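Long-range contacts in purine nucleoside phosphorylase (Schistosoma mansoni, PDB 6BJ7), which catalyses the reversible phosphorolysis of purine nucleosides such as inosine and guanosine, releasing the free base and ribose 1-phosphate: residues Asn117-Ile122 against Cys216-Met221; Pro200-Pro205 against Ile257-Val262; Val240-Asn245 against Leu263-Lys268. All coordinates share one frame; numbering follows the deposited sequence.

Contact 1: residues Asn117-Ile122 against Cys216-Met221. With DU7 (4-chloro-6-methylpyrimidin-2-amine), chain G; DMS (dimethyl sulfoxide), chain F.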
loop_
_atom_site.group_PDB
_atom_site.type_symbol
_atom_site.label_atom_id
_atom_site.label_comp_id
_atom_site.label_asym_id
_atom_site.label_seq_id
_atom_site.Cartn_x
_atom_site.Cartn_y
_atom_site.Cartn_z
ATOM N N ASN A 117 -0.752 22.187 -6.180
ATOM C CA ASN A 117 -1.402 21.545 -5.041
ATOM C C ASN A 117 -1.044 22.288 -3.758
ATOM O O ASN A 117 -0.146 23.131 -3.727
ATOM C CB ASN A 117 -1.017 20.053 -4.910
ATOM C CG ASN A 117 0.484 19.840 -4.658
ATOM O OD1 ASN A 117 1.033 20.290 -3.667
ATOM N ND2 ASN A 117 1.139 19.143 -5.570
ATOM N N LEU A 118 -1.809 21.986 -2.697
ATOM C CA LEU A 118 -1.487 22.368 -1.325
ATOM C C LEU A 118 -0.890 21.168 -0.581
ATOM O O LEU A 118 -1.329 20.021 -0.764
ATOM C CB LEU A 118 -2.740 22.870 -0.606
ATOM C CG LEU A 118 -3.296 24.230 -1.061
ATOM C CD1 LEU A 118 -4.802 24.187 -0.987
ATOM C CD2 LEU A 118 -2.755 25.345 -0.190
ATOM N N ALA A 119 0.148 21.410 0.218
ATOM C CA ALA A 119 0.905 20.312 0.815
ATOM C C ALA A 119 1.454 20.704 2.189
ATOM O O ALA A 119 1.496 21.883 2.551
ATOM C CB ALA A 119 2.046 19.914 -0.108
ATOM N N GLY A 120 1.884 19.694 2.954
ATOM C CA GLY A 120 2.607 19.928 4.219
ATOM C C GLY A 120 4.120 19.919 4.059
ATOM O O GLY A 120 4.684 19.144 3.278
ATOM N N GLY A 121 4.779 20.815 4.812
ATOM C CA GLY A 121 6.227 20.898 4.821
ATOM C C GLY A 121 6.869 19.904 5.776
ATOM O O GLY A 121 6.430 19.757 6.916
ATOM N N ILE A 122 7.906 19.209 5.293
ATOM C CA ILE A 122 8.720 18.304 6.108
ATOM C C ILE A 122 10.124 18.882 6.345
ATOM O O ILE A 122 10.589 18.961 7.483
ATOM C CB ILE A 122 8.801 16.902 5.465
ATOM C CG1 ILE A 122 7.400 16.276 5.286
ATOM C CG2 ILE A 122 9.737 15.985 6.302
ATOM C CD1 ILE A 122 6.681 15.945 6.573
ATOM N N CYS A 216 12.174 13.049 2.407
ATOM C CA CYS A 216 11.058 13.787 1.826
ATOM C C CYS A 216 11.104 15.231 2.271
ATOM O O CYS A 216 11.387 15.524 3.436
ATOM C CB CYS A 216 9.719 13.184 2.238
ATOM S SG CYS A 216 9.639 11.451 1.838
ATOM N N ASP A 217 10.818 16.143 1.338
ATOM C CA ASP A 217 10.721 17.553 1.671
ATOM C C ASP A 217 9.293 18.033 1.898
ATOM O O ASP A 217 9.101 18.961 2.680
ATOM C CB ASP A 217 11.360 18.396 0.569
ATOM C CG ASP A 217 12.848 18.053 0.393
ATOM O OD1 ASP A 217 13.605 18.233 1.367
ATOM O OD2 ASP A 217 13.247 17.572 -0.680
ATOM N N VAL A 218 8.313 17.428 1.229
ATOM C CA VAL A 218 6.916 17.863 1.227
ATOM C C VAL A 218 6.069 16.594 1.179
ATOM O O VAL A 218 6.524 15.573 0.667
ATOM C CB VAL A 218 6.633 18.757 -0.011
ATOM C CG1 VAL A 218 5.213 19.209 -0.050
ATOM C CG2 VAL A 218 7.562 19.964 -0.046
ATOM N N VAL A 219 4.831 16.652 1.708
ATOM C CA VAL A 219 3.887 15.527 1.672
ATOM C C VAL A 219 2.497 16.027 1.271
ATOM O O VAL A 219 2.044 17.094 1.703
ATOM C CB VAL A 219 3.857 14.769 3.036
ATOM C CG1 VAL A 219 3.478 15.676 4.183
ATOM C CG2 VAL A 219 2.913 13.566 2.982
ATOM N N GLY A 220 1.824 15.262 0.406
ATOM C CA GLY A 220 0.449 15.577 0.043
ATOM C C GLY A 220 -0.291 14.362 -0.499
ATOM O O GLY A 220 0.269 13.270 -0.601
ATOM N N MET A 221 -1.542 14.599 -0.937
ATOM C CA MET A 221 -2.469 13.522 -1.295
ATOM C C MET A 221 -2.887 13.539 -2.771
ATOM O O MET A 221 -3.920 12.955 -3.113
ATOM C CB MET A 221 -3.731 13.585 -0.426
ATOM C CG MET A 221 -3.523 13.682 1.083
ATOM S SD MET A 221 -5.077 13.956 1.976
ATOM C CE MET A 221 -4.463 14.303 3.624
HETATM C C4 DU7 G . -0.681 18.845 5.132
HETATM C C3 DU7 G . -1.421 17.685 3.383
HETATM C C2 DU7 G . -1.997 18.743 2.778
HETATM C C1 DU7 G . -1.864 19.889 3.423
HETATM CL CL DU7 G . -1.595 16.202 2.646
HETATM N N DU7 G . -0.769 17.649 4.508
HETATM N N1 DU7 G . 0.014 18.882 6.364
HETATM N N2 DU7 G . -1.219 19.933 4.554
HETATM C C DU7 G . -2.460 21.157 2.829
HETATM S S DMS F . -5.068 20.134 -3.274
HETATM O O DMS F . -4.308 21.392 -3.528
HETATM C C1 DMS F . -6.486 20.053 -4.399
HETATM C C2 DMS F . -4.105 18.723 -3.877
#
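I122 closes over the start of C216-M221, its CG2 lying 3.3 Å from the carbonyl O of C216. At D217 the backbone takes over: its O accepts from I122 N at 2.9 Å, the donor standing 42° above the carbonyl plane, where the chain has not yet settled into the strand. The carboxylate of D217 turns elsewhere, to V193 N and N123 ND2. V218 pairs with G121 as an antiparallel non-hydrogen-bonded pair. Its chi1 of 180° sets CG1 tightly against A119 CB at 3.2 Å and within 3.4 Å of G120 O. V219 and G120 form the hydrogen-bonded pair: G120 N gives to V219 O and V219 N to G120 O, both at 2.9 Å. On the face opposite V218, V219 CG1 meets I122 CD1 at 4.0 Å. G220 and M221 reach the bound chloropyrimidine, whose CL sits 3.4 Å from G220 CA and also against M221 CG, while the backbone of A119 and G120 lies over one face of the ring, G120 N 3.5 Å from ligand C4. Strand 218-220 thus runs antiparallel to strand 112-121, which also pairs in parallel with strand 236-246, and parallel to strand 189-196; helix 205-213 packs on I122, C216 and V219, and strand 131-139 touches V218.

Contact 2: residues Pro200-Pro205 against Ile257-Val262. With DU7 (4-chloro-6-methylpyrimidin-2-amine), chain G; DMS (dimethyl sulfoxide), chain E.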
loop_
_atom_site.group_PDB
_atom_site.type_symbol
_atom_site.label_atom_id
_atom_site.label_comp_id
_atom_site.label_asym_id
_atom_site.label_seq_id
_atom_site.Cartn_x
_atom_site.Cartn_y
_atom_site.Cartn_z
ATOM N N PRO A 200 -7.328 9.940 3.293
ATOM C CA PRO A 200 -7.499 11.393 3.450
ATOM C C PRO A 200 -7.129 11.944 4.832
ATOM O O PRO A 200 -7.298 13.162 5.039
ATOM C CB PRO A 200 -8.993 11.574 3.199
ATOM C CG PRO A 200 -9.618 10.338 3.842
ATOM C CD PRO A 200 -8.603 9.230 3.438
ATOM N N THR A 201 -6.688 11.110 5.778
ATOM C CA THR A 201 -6.160 11.650 7.029
ATOM C C THR A 201 -4.831 12.368 6.759
ATOM O O THR A 201 -3.968 11.871 6.028
ATOM C CB THR A 201 -5.943 10.550 8.075
ATOM O OG1 THR A 201 -5.112 9.529 7.522
ATOM C CG2 THR A 201 -7.281 9.893 8.514
ATOM N N TYR A 202 -4.647 13.527 7.399
ATOM C CA TYR A 202 -3.331 14.145 7.350
ATOM C C TYR A 202 -2.287 13.185 7.926
ATOM O O TYR A 202 -2.588 12.339 8.779
ATOM C CB TYR A 202 -3.321 15.478 8.132
ATOM C CG TYR A 202 -4.171 16.585 7.516
ATOM C CD1 TYR A 202 -3.795 17.195 6.316
ATOM C CD2 TYR A 202 -5.325 17.035 8.145
ATOM C CE1 TYR A 202 -4.559 18.215 5.753
ATOM C CE2 TYR A 202 -6.081 18.066 7.592
ATOM C CZ TYR A 202 -5.696 18.628 6.387
ATOM O OH TYR A 202 -6.467 19.626 5.815
ATOM N N GLU A 203 -1.053 13.308 7.451
ATOM C CA GLU A 203 0.067 12.568 8.028
ATOM C C GLU A 203 0.121 12.745 9.551
ATOM O O GLU A 203 -0.035 13.854 10.076
ATOM C CB GLU A 203 1.377 13.047 7.353
ATOM C CG GLU A 203 1.852 14.556 7.660
ATOM C CD GLU A 203 1.244 15.656 6.809
ATOM O OE1 GLU A 203 0.323 15.382 6.034
ATOM O OE2 GLU A 203 1.695 16.841 6.924
ATOM N N SER A 204 0.286 11.625 10.272
ATOM C CA SER A 204 0.375 11.673 11.729
ATOM C C SER A 204 1.737 12.237 12.148
ATOM O O SER A 204 2.686 12.221 11.361
ATOM C CB SER A 204 0.199 10.278 12.328
ATOM O OG SER A 204 1.347 9.483 12.063
ATOM N N PRO A 205 1.867 12.703 13.385
ATOM C CA PRO A 205 3.182 13.215 13.824
ATOM C C PRO A 205 4.309 12.204 13.609
ATOM O O PRO A 205 5.416 12.573 13.188
ATOM C CB PRO A 205 2.961 13.527 15.311
ATOM C CG PRO A 205 1.496 13.868 15.402
ATOM C CD PRO A 205 0.803 12.983 14.374
ATOM N N ILE A 257 -3.354 20.341 12.696
ATOM C CA ILE A 257 -3.447 20.542 11.246
ATOM C C ILE A 257 -4.922 20.492 10.860
ATOM O O ILE A 257 -5.636 19.575 11.280
ATOM C CB ILE A 257 -2.659 19.458 10.480
ATOM C CG1 ILE A 257 -1.214 19.334 11.009
ATOM C CG2 ILE A 257 -2.660 19.776 8.981
ATOM C CD1 ILE A 257 -0.440 18.133 10.457
ATOM N N ASN A 258 -5.390 21.446 10.050
ATOM C CA ASN A 258 -6.808 21.395 9.695
ATOM C C ASN A 258 -7.085 22.139 8.395
ATOM O O ASN A 258 -6.343 23.044 7.987
ATOM C CB ASN A 258 -7.686 21.929 10.837
ATOM C CG ASN A 258 -7.625 23.427 10.982
ATOM O OD1 ASN A 258 -8.127 24.159 10.133
ATOM N ND2 ASN A 258 -7.043 23.892 12.078
ATOM N N HIS A 259 -8.179 21.737 7.740
ATOM C CA HIS A 259 -8.478 22.251 6.403
ATOM C C HIS A 259 -8.769 23.749 6.428
ATOM O O HIS A 259 -8.550 24.435 5.423
ATOM C CB HIS A 259 -9.667 21.488 5.797
ATOM C CG HIS A 259 -9.870 21.736 4.331
ATOM N ND1 HIS A 259 -8.879 21.530 3.395
ATOM C CD2 HIS A 259 -10.945 22.189 3.646
ATOM C CE1 HIS A 259 -9.341 21.829 2.194
ATOM N NE2 HIS A 259 -10.593 22.231 2.318
ATOM N N GLU A 260 -9.273 24.277 7.547
ATOM C CA GLU A 260 -9.580 25.704 7.588
ATOM C C GLU A 260 -8.311 26.539 7.501
ATOM O O GLU A 260 -8.259 27.538 6.767
ATOM C CB GLU A 260 -10.359 26.041 8.861
ATOM C CG GLU A 260 -11.815 25.558 8.840
ATOM C CD GLU A 260 -11.947 24.032 8.815
ATOM O OE1 GLU A 260 -11.307 23.355 9.652
ATOM O OE2 GLU A 260 -12.689 23.508 7.953
ATOM N N LYS A 261 -7.284 26.169 8.261
ATOM C CA LYS A 261 -6.001 26.857 8.156
ATOM C C LYS A 261 -5.432 26.745 6.747
ATOM O O LYS A 261 -4.816 27.693 6.228
ATOM C CB LYS A 261 -5.005 26.279 9.162
ATOM C CG LYS A 261 -5.425 26.323 10.623
ATOM C CD LYS A 261 -4.405 25.537 11.464
ATOM C CE LYS A 261 -4.579 25.726 12.972
ATOM N NZ LYS A 261 -3.512 24.971 13.704
ATOM N N VAL A 262 -5.610 25.581 6.118
ATOM C CA VAL A 262 -5.075 25.366 4.779
ATOM C C VAL A 262 -5.664 26.372 3.801
ATOM O O VAL A 262 -4.943 26.988 3.005
ATOM C CB VAL A 262 -5.346 23.917 4.325
ATOM C CG1 VAL A 262 -5.012 23.745 2.842
ATOM C CG2 VAL A 262 -4.532 22.964 5.170
HETATM C C4 DU7 G . -0.681 18.845 5.132
HETATM C C3 DU7 G . -1.421 17.685 3.383
HETATM C C2 DU7 G . -1.997 18.743 2.778
HETATM C C1 DU7 G . -1.864 19.889 3.423
HETATM CL CL DU7 G . -1.595 16.202 2.646
HETATM N N DU7 G . -0.769 17.649 4.508
HETATM N N1 DU7 G . 0.014 18.882 6.364
HETATM N N2 DU7 G . -1.219 19.933 4.554
HETATM C C DU7 G . -2.460 21.157 2.829
HETATM S S DMS E . -5.772 19.681 1.866
HETATM O O DMS E . -6.565 20.129 3.050
HETATM C C1 DMS E . -5.698 17.874 1.754
HETATM C C2 DMS E . -6.615 20.085 0.315
#
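Y202 and I257 make the main apolar contact here, in a wall of the ligand pocket. The Y202 ring receives I257 CG2 over the centre of one face, a CH-pi contact 3.7 Å from the centroid and only 7° off the normal. Its CD1 edge stands over the face of the chloropyrimidine away from G120, CD1 lying 3.6 Å from ligand N. Y202 OH donates to the O of a dimethyl sulfoxide, probably from the crystallisation liquor, at 2.8 Å, and H259 ND1 donates to the same O at 2.7 Å, a bridge between the segments in this crystal. V262 CG2 approaches Y202 OH and the ligand methyl. E203, bent at chi2 (-84°), brings OE2 to the ligand amino N1 at 2.7 Å and OE1 to 2.9 Å from ligand N; S247 OG also bonds to OE2, which should help to fix the carboxylate. The loop leads into helix 205-213, with S204 at its N-cap, and N258 caps helix 259-283 by accepting from K261 N. Helix 247-253 touches I257 and P205, strand 236-246 touches I257 through N245 and V262 through A244, and F161 of the second subunit packs on Y202 and H259.

Contact 3: residues Val240-Asn245 against Leu263-Lys268. With DU7 (4-chloro-6-methylpyrimidin-2-amine), chain G.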
loop_
_atom_site.group_PDB
_atom_site.type_symbol
_atom_site.label_atom_id
_atom_site.label_comp_id
_atom_site.label_asym_id
_atom_site.label_seq_id
_atom_site.Cartn_x
_atom_site.Cartn_y
_atom_site.Cartn_z
ATOM N N VAL A 240 3.997 22.302 -8.765
ATOM C CA VAL A 240 4.359 23.250 -7.707
ATOM C C VAL A 240 3.442 23.033 -6.506
ATOM O O VAL A 240 2.211 23.032 -6.650
ATOM C CB VAL A 240 4.273 24.707 -8.195
ATOM C CG1 VAL A 240 4.725 25.670 -7.084
ATOM C CG2 VAL A 240 5.110 24.904 -9.461
ATOM N N SER A 241 4.039 22.861 -5.320
ATOM C CA SER A 241 3.278 22.791 -4.074
ATOM C C SER A 241 3.290 24.138 -3.345
ATOM O O SER A 241 4.333 24.802 -3.254
ATOM C CB SER A 241 3.853 21.729 -3.134
ATOM O OG SER A 241 3.696 20.400 -3.596
ATOM N N LEU A 242 2.132 24.535 -2.824
ATOM C CA LEU A 242 2.017 25.621 -1.856
ATOM C C LEU A 242 1.984 25.017 -0.443
ATOM O O LEU A 242 1.120 24.183 -0.138
ATOM C CB LEU A 242 0.750 26.452 -2.114
ATOM C CG LEU A 242 0.371 27.496 -1.047
ATOM C CD1 LEU A 242 1.487 28.508 -0.825
ATOM C CD2 LEU A 242 -0.928 28.217 -1.461
ATOM N N ILE A 243 2.913 25.438 0.412
ATOM C CA ILE A 243 3.080 24.865 1.751
ATOM C C ILE A 243 2.110 25.529 2.719
ATOM O O ILE A 243 2.128 26.748 2.874
ATOM C CB ILE A 243 4.534 25.044 2.234
ATOM C CG1 ILE A 243 5.519 24.379 1.262
ATOM C CG2 ILE A 243 4.729 24.485 3.639
ATOM C CD1 ILE A 243 5.268 22.859 1.017
ATOM N N ALA A 244 1.268 24.724 3.391
ATOM C CA ALA A 244 0.299 25.271 4.330
ATOM C C ALA A 244 0.736 25.196 5.792
ATOM O O ALA A 244 0.202 25.941 6.600
ATOM C CB ALA A 244 -1.049 24.566 4.169
ATOM N N ASN A 245 1.689 24.338 6.144
ATOM C CA ASN A 245 2.169 24.205 7.522
ATOM C C ASN A 245 3.506 23.478 7.460
ATOM O O ASN A 245 3.842 22.881 6.435
ATOM C CB ASN A 245 1.188 23.422 8.394
ATOM C CG ASN A 245 1.223 21.910 8.092
ATOM O OD1 ASN A 245 1.012 21.492 6.965
ATOM N ND2 ASN A 245 1.531 21.104 9.093
ATOM N N LEU A 263 -6.987 26.537 3.829
ATOM C CA LEU A 263 -7.640 27.401 2.855
ATOM C C LEU A 263 -7.309 28.867 3.090
ATOM O O LEU A 263 -7.335 29.659 2.140
ATOM C CB LEU A 263 -9.149 27.191 2.882
ATOM C CG LEU A 263 -9.694 25.835 2.400
ATOM C CD1 LEU A 263 -11.190 25.897 2.248
ATOM C CD2 LEU A 263 -9.057 25.398 1.073
ATOM N N ALA A 264 -6.978 29.250 4.323
ATOM C CA ALA A 264 -6.549 30.636 4.554
ATOM C C ALA A 264 -5.187 30.913 3.933
ATOM O O ALA A 264 -4.943 32.021 3.426
ATOM C CB ALA A 264 -6.519 30.928 6.053
ATOM N N VAL A 265 -4.277 29.937 3.974
ATOM C CA VAL A 265 -3.006 30.096 3.263
ATOM C C VAL A 265 -3.245 30.212 1.760
ATOM O O VAL A 265 -2.596 31.015 1.067
ATOM C CB VAL A 265 -2.049 28.927 3.582
ATOM C CG1 VAL A 265 -0.764 29.071 2.767
ATOM C CG2 VAL A 265 -1.743 28.875 5.084
ATOM N N ALA A 266 -4.138 29.372 1.217
ATOM C CA ALA A 266 -4.459 29.442 -0.210
ATOM C C ALA A 266 -4.926 30.840 -0.591
ATOM O O ALA A 266 -4.501 31.393 -1.616
ATOM C CB ALA A 266 -5.532 28.397 -0.561
ATOM N N GLU A 267 -5.801 31.435 0.219
ATOM C CA GLU A 267 -6.290 32.770 -0.114
ATOM C C GLU A 267 -5.161 33.792 -0.082
ATOM O O GLU A 267 -5.148 34.734 -0.885
ATOM C CB GLU A 267 -7.413 33.190 0.841
ATOM C CG GLU A 267 -7.974 34.585 0.544
ATOM C CD GLU A 267 -8.093 34.872 -0.954
ATOM O OE1 GLU A 267 -8.455 33.948 -1.719
ATOM O OE2 GLU A 267 -7.809 36.018 -1.370
ATOM N N LYS A 268 -4.206 33.617 0.831
ATOM C CA LYS A 268 -3.097 34.567 0.960
ATOM C C LYS A 268 -2.180 34.563 -0.257
ATOM O O LYS A 268 -1.592 35.602 -0.582
ATOM C CB LYS A 268 -2.301 34.238 2.232
ATOM C CG LYS A 268 -1.064 35.108 2.538
ATOM C CD LYS A 268 -0.320 34.541 3.779
ATOM C CE LYS A 268 1.039 35.227 4.044
ATOM N NZ LYS A 268 1.799 34.559 5.151
HETATM C C4 DU7 G . -0.681 18.845 5.132
HETATM C C3 DU7 G . -1.421 17.685 3.383
HETATM C C2 DU7 G . -1.997 18.743 2.778
HETATM C C1 DU7 G . -1.864 19.889 3.423
HETATM CL CL DU7 G . -1.595 16.202 2.646
HETATM N N DU7 G . -0.769 17.649 4.508
HETATM N N1 DU7 G . 0.014 18.882 6.364
HETATM N N2 DU7 G . -1.219 19.933 4.554
HETATM C C DU7 G . -2.460 21.157 2.829
#
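A helix lies against a strand here: V265 and A266 of helix 259-283 pack on L242, I243 and A244 of strand 236-246, in a small contact on one face of the central sheet where aliphatic side chains rest on backbone as much as on each other. The segment axes approach to 8.3 Å, their directions 134° apart. V265 is the main side chain the helix brings to the strand. CG1, anti to the backbone N (chi1 177°), comes to 3.7 Å from the carbonyl O of I243, while CG2 lies 3.8 Å from the O of A244. Side chain to side chain the fit is looser, V265 CG2 standing 4.5 Å from A244 CB. L242 CD2 rests on the helix backbone, 3.9 Å from A266 CA and 4.1 Å from V265 O, and CD1 faces V265 CG1. L118 of the adjoining strand and L37 of a loop touch both L242 and A266, widening the apolar patch.

The strand's end turns from packing to binding. A244 CB approaches the methyl carbon of the chloropyrimidine at 3.9 Å, and N245 OD1 accepts from the ligand amino N1 at 2.9 Å. The amide is steadied from its other end, since N245 ND2 bonds to both D250 and S247. Helix 259-283 laid over a strand of a mixed sheet fits the alpha/beta fold of the purine nucleoside phosphorylase superfamily, and an asparagine paired with a glutamate, here E203, is the hallmark of the base-binding pocket in the trimeric enzymes.

The three contacts surround one bound chloropyrimidine, their centres 11 to 12 Å apart on the same side of the chain's centre. Contacts 1 and 3 share the central sheet, where strands 112-121 and 236-246 are neighbours; G121 N probably bonds to N245 O, and N117 OD1 to S241 OG. Contacts 2 and 3 use successive parts of helix 259-283. V219 and M221 of contact 1 pack on the 200-205 loop of contact 2. Along the chain contact 1 closes before contact 3 opens, whereas contact 2 alternates with both. Sheet, loop and helix from different parts of the chain thus meet at one pocket, consistent with the purine-base site, with a second subunit bordering contacts 1 and 2.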